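Phosphodiesterase (Pseudomonas aeruginosa, PDB 4G75) is a colicin M-like bacteriocin that binds magnesium and, as in colicin M, probably cleaves lipid-linked precursors of bacterial peptidoglycan. Local coordinates at residues A[78-83]-A[118-123]; A[60-65]-A[262-267]; A[27-30]-A[35-38]. One frame throughout, in Å; residues are numbered along the deposited sequence.

Contact 1: A[78-83]-A[118-123]. With EDO (1,2-ethanediol), chain M.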
loop_
_atom_site.group_PDB
_atom_site.type_symbol
_atom_site.label_atom_id
_atom_site.label_comp_id
_atom_site.label_asym_id
_atom_site.label_seq_id
_atom_site.Cartn_x
_atom_site.Cartn_y
_atom_site.Cartn_z
ATOM N N LEU A 78 -13.945 21.988 3.689
ATOM C CA LEU A 78 -12.787 22.863 3.543
ATOM C C LEU A 78 -12.966 23.906 2.454
ATOM O O LEU A 78 -13.739 23.721 1.514
ATOM C CB LEU A 78 -11.533 22.039 3.215
ATOM C CG LEU A 78 -11.153 20.945 4.218
ATOM C CD1 LEU A 78 -9.865 20.251 3.780
ATOM C CD2 LEU A 78 -11.014 21.496 5.631
ATOM N N PRO A 79 -12.235 25.014 2.577
ATOM C CA PRO A 79 -12.188 26.014 1.511
ATOM C C PRO A 79 -11.705 25.378 0.208
ATOM O O PRO A 79 -12.379 25.476 -0.817
ATOM C CB PRO A 79 -11.163 27.024 2.032
ATOM C CG PRO A 79 -11.191 26.870 3.510
ATOM C CD PRO A 79 -11.480 25.426 3.772
ATOM N N PHE A 80 -10.556 24.708 0.261
ATOM C CA PHE A 80 -9.988 24.065 -0.918
ATOM C C PHE A 80 -9.698 22.580 -0.671
ATOM O O PHE A 80 -8.546 22.196 -0.460
ATOM C CB PHE A 80 -8.699 24.763 -1.340
ATOM C CG PHE A 80 -8.836 26.251 -1.512
ATOM C CD1 PHE A 80 -9.587 26.776 -2.547
ATOM C CD2 PHE A 80 -8.190 27.117 -0.648
ATOM C CE1 PHE A 80 -9.705 28.142 -2.707
ATOM C CE2 PHE A 80 -8.300 28.484 -0.808
ATOM C CZ PHE A 80 -9.058 28.995 -1.834
ATOM N N PRO A 81 -10.744 21.744 -0.695
ATOM C CA PRO A 81 -10.600 20.293 -0.539
ATOM C C PRO A 81 -9.783 19.725 -1.698
ATOM O O PRO A 81 -9.098 18.709 -1.547
ATOM C CB PRO A 81 -12.048 19.799 -0.611
ATOM C CG PRO A 81 -12.750 20.873 -1.418
ATOM C CD PRO A 81 -12.157 22.124 -0.847
ATOM N N ASN A 82 -9.857 20.391 -2.848
ATOM C CA ASN A 82 -9.011 20.049 -3.979
ATOM C C ASN A 82 -7.524 20.170 -3.659
ATOM O O ASN A 82 -6.747 19.270 -3.962
ATOM C CB ASN A 82 -9.367 20.883 -5.222
ATOM C CG ASN A 82 -9.373 22.380 -4.954
ATOM O OD1 ASN A 82 -9.656 22.835 -3.842
ATOM N ND2 ASN A 82 -9.076 23.157 -5.987
ATOM N N TYR A 83 -7.121 21.278 -3.049
ATOM C CA TYR A 83 -5.709 21.464 -2.744
ATOM C C TYR A 83 -5.228 20.428 -1.737
ATOM O O TYR A 83 -4.097 19.946 -1.821
ATOM C CB TYR A 83 -5.427 22.873 -2.213
ATOM C CG TYR A 83 -5.679 23.984 -3.213
ATOM C CD1 TYR A 83 -5.799 23.716 -4.569
ATOM C CD2 TYR A 83 -5.773 25.307 -2.795
ATOM C CE1 TYR A 83 -6.025 24.741 -5.484
ATOM C CE2 TYR A 83 -5.996 26.330 -3.696
ATOM C CZ TYR A 83 -6.123 26.042 -5.037
ATOM O OH TYR A 83 -6.343 27.066 -5.933
ATOM N N TYR A 118 3.638 24.723 1.393
ATOM C CA TYR A 118 2.387 24.308 0.769
ATOM C C TYR A 118 1.736 25.399 -0.081
ATOM O O TYR A 118 0.604 25.816 0.182
ATOM C CB TYR A 118 1.402 23.780 1.816
ATOM C CG TYR A 118 1.754 22.403 2.344
ATOM C CD1 TYR A 118 1.238 21.261 1.750
ATOM C CD2 TYR A 118 2.606 22.248 3.431
ATOM C CE1 TYR A 118 1.557 19.991 2.227
ATOM C CE2 TYR A 118 2.934 20.992 3.913
ATOM C CZ TYR A 118 2.405 19.866 3.306
ATOM O OH TYR A 118 2.722 18.617 3.788
ATOM N N PRO A 119 2.442 25.841 -1.128
ATOM C CA PRO A 119 1.832 26.794 -2.058
ATOM C C PRO A 119 0.593 26.148 -2.652
ATOM O O PRO A 119 0.484 24.923 -2.648
ATOM C CB PRO A 119 2.882 26.957 -3.162
ATOM C CG PRO A 119 4.022 26.055 -2.822
ATOM C CD PRO A 119 3.657 25.203 -1.662
ATOM N N PHE A 120 -0.331 26.944 -3.168
ATOM C CA PHE A 120 -1.479 26.350 -3.838
ATOM C C PHE A 120 -1.010 25.577 -5.063
ATOM O O PHE A 120 -0.206 26.081 -5.855
ATOM C CB PHE A 120 -2.495 27.419 -4.238
ATOM C CG PHE A 120 -3.048 28.183 -3.077
ATOM C CD1 PHE A 120 -3.452 27.522 -1.928
ATOM C CD2 PHE A 120 -3.170 29.560 -3.131
ATOM C CE1 PHE A 120 -3.964 28.220 -0.856
ATOM C CE2 PHE A 120 -3.678 30.261 -2.063
ATOM C CZ PHE A 120 -4.077 29.590 -0.925
ATOM N N PRO A 121 -1.494 24.337 -5.217
ATOM C CA PRO A 121 -1.177 23.549 -6.411
ATOM C C PRO A 121 -1.666 24.281 -7.648
ATOM O O PRO A 121 -2.717 24.919 -7.617
ATOM C CB PRO A 121 -1.991 22.267 -6.215
ATOM C CG PRO A 121 -2.214 22.170 -4.755
ATOM C CD PRO A 121 -2.339 23.594 -4.269
ATOM N N ASN A 122 -0.915 24.193 -8.733
ATOM C CA ASN A 122 -1.308 24.887 -9.946
ATOM C C ASN A 122 -1.147 23.993 -11.159
ATOM O O ASN A 122 -0.787 22.820 -11.033
ATOM C CB ASN A 122 -0.506 26.181 -10.112
ATOM C CG ASN A 122 0.984 25.933 -10.254
ATOM O OD1 ASN A 122 1.420 24.822 -10.555
ATOM N ND2 ASN A 122 1.775 26.978 -10.045
ATOM N N ASN A 123 -1.414 24.550 -12.333
ATOM C CA ASN A 123 -1.243 23.810 -13.572
ATOM C C ASN A 123 0.061 24.207 -14.256
ATOM O O ASN A 123 0.159 24.217 -15.483
ATOM C CB ASN A 123 -2.445 24.024 -14.494
ATOM C CG ASN A 123 -3.740 23.508 -13.888
ATOM O OD1 ASN A 123 -4.696 24.263 -13.698
ATOM N ND2 ASN A 123 -3.771 22.219 -13.571
HETATM C C1 EDO M . -6.796 25.144 1.894
HETATM O O1 EDO M . -6.142 24.000 1.329
HETATM C C2 EDO M . -8.004 24.708 2.716
HETATM O O2 EDO M . -8.704 23.672 2.015
HETATM O O HOH W 1 -4.154 27.170 -7.994
#

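Contact 2: A[60-65]-A[262-267]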
loop_
_atom_site.group_PDB
_atom_site.type_symbol
_atom_site.label_atom_id
_atom_site.label_comp_id
_atom_site.label_asym_id
_atom_site.label_seq_id
_atom_site.Cartn_x
_atom_site.Cartn_y
_atom_site.Cartn_z
ATOM N N ALA A 60 -13.519 11.902 1.610
ATOM C CA ALA A 60 -14.188 13.096 2.103
ATOM C C ALA A 60 -13.753 14.316 1.296
ATOM O O ALA A 60 -14.573 15.162 0.948
ATOM C CB ALA A 60 -13.907 13.294 3.586
ATOM N N LEU A 61 -12.461 14.401 1.001
ATOM C CA LEU A 61 -11.941 15.497 0.200
ATOM C C LEU A 61 -12.540 15.452 -1.200
ATOM O O LEU A 61 -13.065 16.453 -1.691
ATOM C CB LEU A 61 -10.412 15.427 0.110
ATOM C CG LEU A 61 -9.710 15.613 1.457
ATOM C CD1 LEU A 61 -8.210 15.428 1.322
ATOM C CD2 LEU A 61 -10.040 16.985 2.037
ATOM N N TRP A 62 -12.470 14.285 -1.832
ATOM C CA TRP A 62 -12.962 14.137 -3.198
ATOM C C TRP A 62 -14.452 14.415 -3.298
ATOM O O TRP A 62 -14.899 15.101 -4.220
ATOM C CB TRP A 62 -12.661 12.742 -3.762
ATOM C CG TRP A 62 -13.001 12.643 -5.220
ATOM C CD1 TRP A 62 -14.178 12.201 -5.767
ATOM C CD2 TRP A 62 -12.171 13.036 -6.319
ATOM N NE1 TRP A 62 -14.118 12.280 -7.138
ATOM C CE2 TRP A 62 -12.897 12.785 -7.503
ATOM C CE3 TRP A 62 -10.878 13.562 -6.418
ATOM C CZ2 TRP A 62 -12.375 13.044 -8.767
ATOM C CZ3 TRP A 62 -10.361 13.819 -7.679
ATOM C CH2 TRP A 62 -11.111 13.560 -8.835
ATOM N N ALA A 63 -15.220 13.870 -2.361
ATOM C CA ALA A 63 -16.666 14.050 -2.376
ATOM C C ALA A 63 -17.001 15.539 -2.368
ATOM O O ALA A 63 -17.972 15.971 -2.994
ATOM C CB ALA A 63 -17.316 13.342 -1.199
ATOM N N GLN A 64 -16.200 16.329 -1.665
ATOM C CA GLN A 64 -16.386 17.778 -1.658
ATOM C C GLN A 64 -16.013 18.361 -3.012
ATOM O O GLN A 64 -16.799 19.063 -3.648
ATOM C CB GLN A 64 -15.522 18.430 -0.580
ATOM C CG GLN A 64 -15.903 18.074 0.843
ATOM C CD GLN A 64 -14.876 18.570 1.842
ATOM O OE1 GLN A 64 -14.809 19.762 2.143
ATOM N NE2 GLN A 64 -14.066 17.657 2.355
ATOM N N TRP A 65 -14.790 18.063 -3.440
ATOM C CA TRP A 65 -14.260 18.535 -4.713
ATOM C C TRP A 65 -15.247 18.268 -5.847
ATOM O O TRP A 65 -15.573 19.163 -6.629
ATOM C CB TRP A 65 -12.948 17.812 -5.001
ATOM C CG TRP A 65 -12.095 18.422 -6.055
ATOM C CD1 TRP A 65 -12.417 19.451 -6.888
ATOM C CD2 TRP A 65 -10.776 18.001 -6.426
ATOM N NE1 TRP A 65 -11.367 19.719 -7.737
ATOM C CE2 TRP A 65 -10.350 18.838 -7.477
ATOM C CE3 TRP A 65 -9.908 17.008 -5.960
ATOM C CZ2 TRP A 65 -9.098 18.710 -8.073
ATOM C CZ3 TRP A 65 -8.669 16.879 -6.553
ATOM C CH2 TRP A 65 -8.274 17.725 -7.600
ATOM N N GLY A 262 -12.351 5.863 -8.353
ATOM C CA GLY A 262 -11.528 5.313 -9.416
ATOM C C GLY A 262 -12.046 5.646 -10.798
ATOM O O GLY A 262 -11.274 5.786 -11.748
ATOM N N ARG A 263 -13.363 5.768 -10.912
ATOM C CA ARG A 263 -13.985 6.073 -12.197
ATOM C C ARG A 263 -13.917 7.557 -12.546
ATOM O O ARG A 263 -14.079 7.933 -13.703
ATOM C CB ARG A 263 -15.436 5.589 -12.210
ATOM C CG ARG A 263 -15.556 4.087 -12.323
ATOM C CD ARG A 263 -16.915 3.573 -11.880
ATOM N NE ARG A 263 -16.955 2.113 -11.925
ATOM C CZ ARG A 263 -17.970 1.378 -11.487
ATOM N NH1 ARG A 263 -19.040 1.969 -10.974
ATOM N NH2 ARG A 263 -17.916 0.055 -11.566
ATOM N N GLU A 264 -13.661 8.398 -11.551
ATOM C CA GLU A 264 -13.692 9.838 -11.761
ATOM C C GLU A 264 -12.322 10.500 -11.678
ATOM O O GLU A 264 -12.112 11.570 -12.236
ATOM C CB GLU A 264 -14.609 10.498 -10.734
ATOM C CG GLU A 264 -16.015 9.950 -10.706
ATOM C CD GLU A 264 -16.899 10.710 -9.741
ATOM O OE1 GLU A 264 -16.383 11.620 -9.055
ATOM O OE2 GLU A 264 -18.108 10.399 -9.674
ATOM N N VAL A 265 -11.394 9.873 -10.970
ATOM C CA VAL A 265 -10.144 10.547 -10.631
ATOM C C VAL A 265 -9.324 10.976 -11.855
ATOM O O VAL A 265 -8.621 11.990 -11.819
ATOM C CB VAL A 265 -9.298 9.695 -9.657
ATOM C CG1 VAL A 265 -8.655 8.524 -10.391
ATOM C CG2 VAL A 265 -8.258 10.558 -8.960
ATOM N N GLY A 266 -9.426 10.212 -12.938
ATOM C CA GLY A 266 -8.697 10.520 -14.156
ATOM C C GLY A 266 -9.148 11.798 -14.845
ATOM O O GLY A 266 -8.434 12.343 -15.686
ATOM N N GLN A 267 -10.336 12.280 -14.495
ATOM C CA GLN A 267 -10.819 13.550 -15.021
ATOM C C GLN A 267 -9.891 14.674 -14.592
ATOM O O GLN A 267 -9.688 15.639 -15.327
ATOM C CB GLN A 267 -12.214 13.865 -14.477
ATOM C CG GLN A 267 -13.185 12.706 -14.463
ATOM C CD GLN A 267 -14.143 12.741 -15.621
ATOM O OE1 GLN A 267 -13.807 12.342 -16.734
ATOM N NE2 GLN A 267 -15.355 13.217 -15.364
#

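Contact 3: A[27-30]-A[35-38]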
loop_
_atom_site.group_PDB
_atom_site.type_symbol
_atom_site.label_atom_id
_atom_site.label_comp_id
_atom_site.label_asym_id
_atom_site.label_seq_id
_atom_site.Cartn_x
_atom_site.Cartn_y
_atom_site.Cartn_z
ATOM N N ALA A 27 0.686 32.640 16.190
ATOM C CA ALA A 27 1.769 33.570 15.887
ATOM C C ALA A 27 2.113 33.560 14.405
ATOM O O ALA A 27 2.682 34.521 13.891
ATOM C CB ALA A 27 3.001 33.251 16.718
ATOM N N ASN A 28 1.768 32.470 13.724
ATOM C CA ASN A 28 2.047 32.328 12.296
ATOM C C ASN A 28 1.032 33.027 11.405
ATOM O O ASN A 28 1.262 33.190 10.207
ATOM C CB ASN A 28 2.093 30.846 11.902
ATOM C CG ASN A 28 3.270 30.119 12.503
ATOM O OD1 ASN A 28 4.328 30.705 12.722
ATOM N ND2 ASN A 28 3.097 28.827 12.772
ATOM N N TRP A 29 -0.094 33.425 11.983
ATOM C CA TRP A 29 -1.240 33.821 11.171
ATOM C C TRP A 29 -1.835 35.179 11.535
ATOM O O TRP A 29 -2.682 35.269 12.412
ATOM C CB TRP A 29 -2.309 32.733 11.249
ATOM C CG TRP A 29 -1.775 31.380 10.851
ATOM C CD1 TRP A 29 -1.390 30.373 11.685
ATOM C CD2 TRP A 29 -1.547 30.903 9.517
ATOM N NE1 TRP A 29 -0.949 29.293 10.955
ATOM C CE2 TRP A 29 -1.038 29.594 9.622
ATOM C CE3 TRP A 29 -1.738 31.452 8.245
ATOM C CZ2 TRP A 29 -0.710 28.827 8.502
ATOM C CZ3 TRP A 29 -1.418 30.689 7.137
ATOM C CH2 TRP A 29 -0.908 29.390 7.272
ATOM N N PRO A 30 -1.399 36.234 10.836
ATOM C CA PRO A 30 -1.868 37.602 11.087
ATOM C C PRO A 30 -3.377 37.757 10.886
ATOM O O PRO A 30 -3.980 38.639 11.492
ATOM C CB PRO A 30 -1.113 38.421 10.031
ATOM C CG PRO A 30 -0.753 37.414 8.970
ATOM C CD PRO A 30 -0.393 36.205 9.763
ATOM N N ALA A 35 -5.592 29.017 3.951
ATOM C CA ALA A 35 -4.340 28.269 4.033
ATOM C C ALA A 35 -4.100 27.750 5.454
ATOM O O ALA A 35 -3.615 26.630 5.655
ATOM C CB ALA A 35 -3.177 29.142 3.581
ATOM N N GLN A 36 -4.434 28.565 6.448
ATOM C CA GLN A 36 -4.318 28.129 7.833
ATOM C C GLN A 36 -5.256 26.961 8.080
ATOM O O GLN A 36 -4.904 25.998 8.760
ATOM C CB GLN A 36 -4.634 29.280 8.794
ATOM C CG GLN A 36 -4.496 28.940 10.275
ATOM C CD GLN A 36 -5.782 28.397 10.882
ATOM O OE1 GLN A 36 -6.856 28.488 10.285
ATOM N NE2 GLN A 36 -5.676 27.837 12.081
ATOM N N VAL A 37 -6.455 27.050 7.520
ATOM C CA VAL A 37 -7.444 25.998 7.692
ATOM C C VAL A 37 -6.906 24.712 7.063
ATOM O O VAL A 37 -7.068 23.622 7.617
ATOM C CB VAL A 37 -8.784 26.379 7.043
ATOM C CG1 VAL A 37 -9.787 25.236 7.180
ATOM C CG2 VAL A 37 -9.339 27.657 7.671
ATOM N N GLY A 38 -6.242 24.859 5.918
ATOM C CA GLY A 38 -5.635 23.720 5.237
ATOM C C GLY A 38 -4.604 23.022 6.110
ATOM O O GLY A 38 -4.590 21.798 6.208
#

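Contact 1: A[78-83]-A[118-123]
Pro121 O and Tyr83 OH are joined across the contact by one water. The water donates to Pro121 O at 2.7 Å. It also hydrogen-bonds to Tyr83 OH, at 3.0 Å. No direct hydrogen bond links the two segments, and the rest of the contact is apolar. CG of Tyr83 lies beside its backbone N and anti to the carbonyl carbon (chi1 -65°), which turns the ring toward 118-123. Pro121 CD sits over a face of this ring, 3.8 Å from the Tyr83 centroid, as a CH-pi contact. Phe120 comes in obliquely on the same side, its CB in an off-centre CH-pi contact. Its CD1 comes within 3.3 Å of Tyr83 CE2. The Tyr83 and Phe120 planes are 29° apart, but the rings are slid apart and barely overlap. Phe80 flanks Tyr83 on the other side, where Tyr83 CE2 stands 3.6 Å above the Phe80 plane, toward the rim. Phe80 also meets Phe120 obliquely, with planes at 59° and centroids 5.5 Å apart. Pro79 CB lies off-centre on the opposite face of Phe80. A 1,2-ethanediol, probably from the crystallisation liquor, lies at the Phe80 ring edge. Its O2 accepts from Phe80 N at 2.8 Å, and Glu84 also binds the molecule. Pro121 packs further along helix 81-102, on Ile86 and Trp87, while Pro119 O is hydrogen-bonded to Trp87 NE1. Phe80 holds the N-cap position of that helix. This is a surface aromatic cluster of Phe80, Tyr83 and Phe120, which packs the loop after helix 106-113 against the start of helix 81-102.

Contact 2: A[60-65]-A[262-267]
Glu264 is the first residue of 262-267 to meet Trp62 of helix 55-65. Its chain is extended beyond CG and carries the carboxylate to the nitrogen edge of the indole. Trp62 NE1 donates to Glu264 OE1 at 3.0 Å. The bond is nearly straight, 175° at the hydrogen. OE1 lies almost in the indole plane and is met on its anti side, 28° out of the carboxylate plane. The two flat groups themselves are turned 48° apart. OE1 has a second donor, NE1 of Trp68, so two indoles share one carboxylate oxygen. OE2 forms a salt bridge with Arg260, one turn earlier on helix 255-264. Together these partners probably help keep the carboxylate charged beside the buried Trp62 and Val265. Val265 follows and meets the benzene end of the same indole. Its CA approaches Trp62 CH2 obliquely at 3.6 Å. Its CG2 branch, anti to the backbone N, reaches Trp62 CZ3 at 4.1 Å. Trp68 and Phe85 also pack on the Trp62 ring. The contact is a buried packing of helix 55-65 on 262-267: one tryptophan, bonded at its N-H and packed at its far end, ties that helix to the segment running on from helix 255-264.

Contact 3: A[27-30]-A[35-38]
Trp29 lays its indole flat against the aliphatic part of Gln36. Gln36 CB stands 3.5 Å above the indole plane, over its centre. Next to it, Gln36 CG lies 3.5 Å from the centroid of the five-membered ring of Trp29. CG is only 3° off the ring normal, so this is a well-centred CH-pi contact. CG is anti to the backbone N of Gln36 (chi1 -178°), which runs the chain across the indole. A bend at chi2 then leads the amide away, with its plane 80° from that of the ring. Beyond Gln36, Trp29 CH2 approaches Ala35 C obliquely at 4.0 Å. Ala35 CB lies 4.3 Å from Trp29 CZ3. The loop joining helix 18-24 to helix 34-49 thus folds its tryptophan back onto the first turn of helix 34-49, a local packing of loop on helix start. In the next shell, helix 18-24 fixes both partners. Trp29 NE1 is hydrogen-bonded to Tyr22 O, an oxygen that Asn28 ND2 also reaches. The amide of Gln36 is held through NE2 by Gly23 O. At the start of helix 34-49, Ser33 OG accepts from Gln36 N and, more weakly, from Ala35 N.

The chain meets contact 3 first, on the loop before helix 34-49 and on that helix. Contact 2 opens on helix 55-65, and contact 1 opens and closes before contact 2 closes at 262-267. Contact 1 lies between the others: its centre is about 14 Å from each, while the centres of contacts 2 and 3 are about 26 Å apart and do not touch. Leu78 N probably hydrogen-bonds to Gln64 OE1, and Asn82 packs on Trp65, so 78-83 rests on helix 55-65. Pro79 and Leu78 pack on Val37 of helix 34-49. The three contacts share one helical region, away from the magnesium site, and contact 2 ties it to helix 255-264, nearly 200 residues onward.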